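Local coordinates for maleylacetate reductase (Agrobacterium tumefaciens, PDB 3HL0), which probably catalyses the NAD(H)-dependent reduction of maleylacetate to 3-oxoadipate, as a member of the iron-containing alcohol dehydrogenase family, at residues Gln4-Met9 with Arg186-Ser191; Lys242-Leu247 with Glu257-Leu262. All coordinates share one frame; numbering follows the deposited sequence. Where two conformers were deposited one is given.

Contact 1 (Gln4-Met9 with Arg186-Ser191); sequences QPFVYM and RNPIAS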
loop_
_atom_site.group_PDB
_atom_site.type_symbol
_atom_site.label_atom_id
_atom_site.label_comp_id
_atom_site.label_asym_id
_atom_site.label_seq_id
_atom_site.Cartn_x
_atom_site.Cartn_y
_atom_site.Cartn_z
ATOM N N GLN A 4 -41.195 12.527 5.424
ATOM C CA GLN A 4 -40.501 13.470 4.577
ATOM C C GLN A 4 -40.730 13.030 3.129
ATOM O O GLN A 4 -40.749 11.817 2.868
ATOM C CB GLN A 4 -38.991 13.447 4.907
ATOM N N PRO A 5 -40.890 13.988 2.199
ATOM C CA PRO A 5 -40.870 13.624 0.762
ATOM C C PRO A 5 -39.560 12.946 0.417
ATOM O O PRO A 5 -38.492 13.297 0.964
ATOM C CB PRO A 5 -40.904 14.957 0.031
ATOM C CG PRO A 5 -41.438 15.935 1.026
ATOM C CD PRO A 5 -41.063 15.435 2.395
ATOM N N PHE A 6 -39.632 11.974 -0.481
ATOM C CA PHE A 6 -38.428 11.359 -0.991
ATOM C C PHE A 6 -38.534 10.939 -2.437
ATOM O O PHE A 6 -39.638 10.867 -3.025
ATOM C CB PHE A 6 -38.037 10.146 -0.102
ATOM C CG PHE A 6 -38.972 8.972 -0.182
ATOM C CD1 PHE A 6 -38.761 7.939 -1.123
ATOM C CD2 PHE A 6 -39.998 8.816 0.762
ATOM C CE1 PHE A 6 -39.627 6.796 -1.143
ATOM C CE2 PHE A 6 -40.824 7.699 0.727
ATOM C CZ PHE A 6 -40.656 6.688 -0.228
ATOM N N VAL A 7 -37.387 10.605 -3.000
ATOM C CA VAL A 7 -37.296 9.949 -4.273
ATOM C C VAL A 7 -36.434 8.703 -4.056
ATOM O O VAL A 7 -35.429 8.735 -3.316
ATOM C CB VAL A 7 -36.668 10.870 -5.326
ATOM C CG1 VAL A 7 -36.387 10.145 -6.608
ATOM C CG2 VAL A 7 -37.530 12.101 -5.574
ATOM N N TYR A 8 -36.824 7.606 -4.659
ATOM C CA TYR A 8 -35.998 6.382 -4.613
ATOM C C TYR A 8 -35.760 5.932 -6.014
ATOM O O TYR A 8 -36.690 5.791 -6.799
ATOM C CB TYR A 8 -36.676 5.270 -3.839
ATOM C CG TYR A 8 -35.993 3.945 -3.972
ATOM C CD1 TYR A 8 -34.801 3.703 -3.285
ATOM C CD2 TYR A 8 -36.494 2.941 -4.798
ATOM C CE1 TYR A 8 -34.125 2.485 -3.413
ATOM C CE2 TYR A 8 -35.850 1.742 -4.885
ATOM C CZ TYR A 8 -34.672 1.512 -4.210
ATOM O OH TYR A 8 -34.008 0.304 -4.323
HETATM N N MSE A 9 -34.491 5.702 -6.354
HETATM C CA MSE A 9 -34.192 5.178 -7.658
HETATM C C MSE A 9 -33.355 3.907 -7.520
HETATM O O MSE A 9 -32.272 3.943 -6.946
HETATM C CB MSE A 9 -33.454 6.232 -8.491
HETATM C CG MSE A 9 -34.401 7.311 -9.071
HETATM SE SE MSE A 9 -33.412 8.739 -9.916
HETATM C CE MSE A 9 -32.547 9.588 -8.377
ATOM N N ARG A 186 -31.759 11.728 1.142
ATOM C CA ARG A 186 -31.993 10.505 1.900
ATOM C C ARG A 186 -33.402 9.948 1.609
ATOM O O ARG A 186 -34.388 10.710 1.382
ATOM C CB ARG A 186 -31.824 10.768 3.395
ATOM C CG ARG A 186 -32.803 11.772 3.961
ATOM C CD ARG A 186 -32.429 12.118 5.388
ATOM N NE ARG A 186 -33.193 13.258 5.895
ATOM C CZ ARG A 186 -32.709 14.490 6.008
ATOM N NH1 ARG A 186 -33.486 15.448 6.497
ATOM N NH2 ARG A 186 -31.441 14.769 5.657
ATOM N N ASN A 187 -33.508 8.621 1.629
ATOM C CA ASN A 187 -34.820 7.990 1.425
ATOM C C ASN A 187 -34.891 6.785 2.358
ATOM O O ASN A 187 -33.870 6.308 2.891
ATOM C CB ASN A 187 -35.028 7.646 -0.058
ATOM C CG ASN A 187 -34.162 6.490 -0.542
ATOM O OD1 ASN A 187 -34.357 5.344 -0.125
ATOM N ND2 ASN A 187 -33.223 6.787 -1.406
ATOM N N PRO A 188 -36.096 6.265 2.583
ATOM C CA PRO A 188 -36.253 5.195 3.583
ATOM C C PRO A 188 -35.494 3.898 3.236
ATOM O O PRO A 188 -35.101 3.197 4.162
ATOM C CB PRO A 188 -37.765 4.875 3.498
ATOM C CG PRO A 188 -38.361 6.203 3.060
ATOM C CD PRO A 188 -37.391 6.853 2.150
ATOM N N ILE A 189 -35.384 3.547 1.956
ATOM C CA ILE A 189 -34.718 2.312 1.537
ATOM C C ILE A 189 -33.204 2.455 1.809
ATOM O O ILE A 189 -32.585 1.548 2.434
ATOM C CB ILE A 189 -34.846 2.033 0.027
ATOM C CG1 ILE A 189 -36.316 2.058 -0.414
ATOM C CG2 ILE A 189 -34.105 0.727 -0.342
ATOM C CD1 ILE A 189 -37.235 1.365 0.562
ATOM N N ALA A 190 -32.614 3.566 1.352
ATOM C CA ALA A 190 -31.185 3.794 1.607
ATOM C C ALA A 190 -30.966 3.839 3.124
ATOM O O ALA A 190 -29.964 3.266 3.615
ATOM C CB ALA A 190 -30.667 5.056 0.987
ATOM N N SER A 191 -31.858 4.484 3.873
ATOM C CA SER A 191 -31.666 4.514 5.327
ATOM C C SER A 191 -31.739 3.135 5.984
ATOM O O SER A 191 -30.905 2.790 6.840
ATOM C CB SER A 191 -32.660 5.470 5.987
ATOM O OG SER A 191 -32.389 6.810 5.606
HETATM O O HOH W 1 -36.278 12.272 2.325
HETATM O O HOH W 2 -35.065 11.493 -1.541
HETATM O O HOH W 3 -32.905 9.286 -2.907
#

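Contact 2 (Lys242-Leu247 with Glu257-Leu262); sequences KLCHTL and ETHAVL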
loop_
_atom_site.group_PDB
_atom_site.type_symbol
_atom_site.label_atom_id
_atom_site.label_comp_id
_atom_site.label_asym_id
_atom_site.label_seq_id
_atom_site.Cartn_x
_atom_site.Cartn_y
_atom_site.Cartn_z
ATOM N N LYS A 242 -16.141 14.246 1.414
ATOM C CA LYS A 242 -15.453 15.423 0.818
ATOM C C LYS A 242 -14.110 15.681 1.482
ATOM O O LYS A 242 -13.096 15.854 0.793
ATOM C CB LYS A 242 -16.345 16.643 0.897
ATOM C CG LYS A 242 -17.594 16.510 -0.004
ATOM C CD LYS A 242 -17.274 16.822 -1.462
ATOM C CE LYS A 242 -18.527 17.173 -2.249
ATOM N NZ LYS A 242 -19.337 15.950 -2.567
ATOM N N LEU A 243 -14.091 15.636 2.809
ATOM C CA LEU A 243 -12.853 15.890 3.552
ATOM C C LEU A 243 -11.829 14.798 3.283
ATOM O O LEU A 243 -10.640 15.104 3.146
ATOM C CB LEU A 243 -13.134 16.078 5.039
ATOM C CG LEU A 243 -11.966 16.487 5.936
ATOM C CD1 LEU A 243 -11.465 17.870 5.415
ATOM C CD2 LEU A 243 -12.448 16.576 7.374
ATOM N N CYS A 244 -12.247 13.530 3.205
ATOM C CA CYS A 244 -11.291 12.469 2.931
ATOM C C CYS A 244 -10.690 12.663 1.536
ATOM O O CYS A 244 -9.495 12.464 1.328
ATOM C CB CYS A 244 -11.941 11.087 2.981
ATOM S SG CYS A 244 -12.363 10.539 4.643
ATOM N N HIS A 245 -11.522 13.067 0.582
ATOM C CA HIS A 245 -11.020 13.304 -0.763
ATOM C C HIS A 245 -10.029 14.472 -0.782
ATOM O O HIS A 245 -8.990 14.381 -1.445
ATOM C CB HIS A 245 -12.176 13.539 -1.748
ATOM C CG HIS A 245 -11.736 13.726 -3.170
ATOM N ND1 HIS A 245 -11.493 14.966 -3.718
ATOM C CD2 HIS A 245 -11.514 12.826 -4.158
ATOM C CE1 HIS A 245 -11.119 14.824 -4.980
ATOM N NE2 HIS A 245 -11.124 13.536 -5.271
ATOM N N THR A 246 -10.322 15.537 -0.049
ATOM C CA THR A 246 -9.411 16.707 0.023
ATOM C C THR A 246 -8.080 16.318 0.634
ATOM O O THR A 246 -7.015 16.593 0.071
ATOM C CB THR A 246 -10.017 17.829 0.873
ATOM O OG1 THR A 246 -11.181 18.286 0.204
ATOM C CG2 THR A 246 -9.026 18.954 1.078
ATOM N N LEU A 247 -8.108 15.692 1.801
ATOM C CA LEU A 247 -6.847 15.305 2.447
ATOM C C LEU A 247 -6.113 14.249 1.665
ATOM O O LEU A 247 -4.875 14.288 1.524
ATOM C CB LEU A 247 -7.147 14.739 3.844
ATOM C CG LEU A 247 -6.980 15.631 5.056
ATOM C CD1 LEU A 247 -7.803 16.913 4.963
ATOM C CD2 LEU A 247 -7.343 14.826 6.302
ATOM N N GLU A 257 -7.316 4.218 5.531
ATOM C CA GLU A 257 -6.881 4.727 6.829
ATOM C C GLU A 257 -7.366 6.147 7.089
ATOM O O GLU A 257 -7.657 6.482 8.232
ATOM C CB GLU A 257 -5.355 4.773 6.857
ATOM C CG GLU A 257 -4.693 3.400 7.041
ATOM C CD GLU A 257 -4.500 2.612 5.741
ATOM O OE1 GLU A 257 -5.058 2.937 4.653
ATOM O OE2 GLU A 257 -3.711 1.634 5.805
ATOM N N THR A 258 -7.422 6.954 6.037
ATOM C CA THR A 258 -7.940 8.343 6.158
ATOM C C THR A 258 -9.415 8.331 6.606
ATOM O O THR A 258 -9.800 9.041 7.533
ATOM C CB THR A 258 -7.793 9.095 4.842
ATOM O OG1 THR A 258 -6.395 9.153 4.512
ATOM C CG2 THR A 258 -8.293 10.538 4.983
ATOM N N HIS A 259 -10.181 7.431 5.997
ATOM C CA HIS A 259 -11.591 7.242 6.425
ATOM C C HIS A 259 -11.695 6.782 7.857
ATOM O O HIS A 259 -12.469 7.306 8.610
ATOM C CB HIS A 259 -12.277 6.219 5.548
ATOM C CG HIS A 259 -12.720 6.778 4.260
ATOM N ND1 HIS A 259 -13.993 7.256 4.055
ATOM C CD2 HIS A 259 -12.041 6.976 3.099
ATOM C CE1 HIS A 259 -14.076 7.747 2.826
ATOM N NE2 HIS A 259 -12.905 7.585 2.227
ATOM N N ALA A 260 -10.846 5.837 8.260
ATOM C CA ALA A 260 -10.923 5.341 9.615
ATOM C C ALA A 260 -10.596 6.407 10.644
ATOM O O ALA A 260 -11.263 6.525 11.659
ATOM C CB ALA A 260 -9.937 4.141 9.793
ATOM N N VAL A 261 -9.558 7.189 10.353
ATOM C CA VAL A 261 -9.174 8.254 11.283
ATOM C C VAL A 261 -10.223 9.368 11.417
ATOM O O VAL A 261 -10.529 9.819 12.539
ATOM C CB VAL A 261 -7.811 8.835 10.903
ATOM C CG1 VAL A 261 -7.481 10.059 11.794
ATOM C CG2 VAL A 261 -6.744 7.774 11.124
ATOM N N LEU A 262 -10.748 9.796 10.269
ATOM C CA LEU A 262 -11.650 10.971 10.265
ATOM C C LEU A 262 -13.058 10.622 10.740
ATOM O O LEU A 262 -13.721 11.509 11.267
ATOM C CB LEU A 262 -11.714 11.617 8.866
ATOM C CG LEU A 262 -10.441 12.430 8.512
ATOM C CD1 LEU A 262 -10.585 12.915 7.074
ATOM C CD2 LEU A 262 -10.264 13.571 9.443
#

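Contact 1 (Gln4-Met9 with Arg186-Ser191)
Phe6 and Tyr8 meet Pro188 and Ile189 in a surface contact of rings on aliphatic carbon, where the extended N-terminal arm, ahead of strand 15-17, lies across the start of helix 188-210. Pro188 sets its CD over the middle of the Phe6 ring, 3.5 Å from the centroid and 12° off the ring normal, a CH-pi contact. Its CG leans toward the CE2 side of the ring. Phe6 CG sits between the backbone N and the carbonyl carbon (chi1 69°), and the ring thereby faces the proline. One residue further along the helix, Ile189 CG1 lies over one face of the Tyr8 ring, offset toward the rim, while its CG2 touches Tyr8 CE1 at 3.5 Å. Asn187, the N-cap of the helix, flanks both pairs: its OD1 accepts from Ala190 N at 2.9 Å, nearly straight at the hydrogen, though the donor stands above the amide's carbonyl plane. This capping bond fixes the amide beside the arm, with Asn187 CB 3.5 Å from Val7 O. No direct hydrogen bond joins the segments; water does. One water donates hydrogen bonds to Pro5 O and Arg186 O, a second accepts from Val7 N within hydrogen-bonding distance of Arg186 O, and a third, 2.9 Å from Asn187 ND2, accepts from it and sits close to Val7 O. Asn187 and Ala190 also touch Val235.

Contact 2 (Lys242-Leu247 with Glu257-Leu262)
Helices 239-251 and 255-271 cross at a wide angle here, 129° between their N-to-C directions, with local axes 9.7 Å apart and Cys244 and Thr258 closest in backbone at 6.2 Å between CA atoms. Cys244 sits at the centre of this buried interface. Its SG, anti to the carbonyl carbon (chi1 -72°), hangs over the centre of the His259 imidazole, 3.6 Å from the centroid and only 5° off the normal, a sulfur-aromatic contact; CB covers the same face nearer NE2. On another flank the sulfur meets Leu262 CD1 at 3.8 Å, and Thr258 CG2 approaches it too. That one methyl, Leu262 CD1, also touches Leu247 CD2 at 3.8 Å and Leu243 CG at 4.0 Å, so a single branch joins three side chains of the facing helix. Thr258 turns its methyl to the cysteine, while its OG1 is hydrogen-bonded to Pro254 O. The His259 ring also meets those of His240, His241 and His255, and the His259 side chain is about 7 Å from the bound NAD. The two are successive helices joined by a short loop, in the all-helical C-terminal domain of the iron-containing alcohol dehydrogenase fold.

In the fold
From the N terminus, the chain reaches contact 1 at once, within the arm that precedes strand 15-17. It then builds the six-stranded parallel sheet and its helices, and passes through helix 163-180 before helix 188-210 begins beside the arm. Contact 1 therefore closes a loop of 176 residues and ties the chain's beginning to the C-terminal helical part. Contact 2 follows in series, neither nested in contact 1 nor crossing it: only nine residues separate its segments, and it joins two successive helices. The two centres lie 26 Å apart with nearest atoms about 14 Å apart, contact 1 toward the surface and contact 2 in the interior.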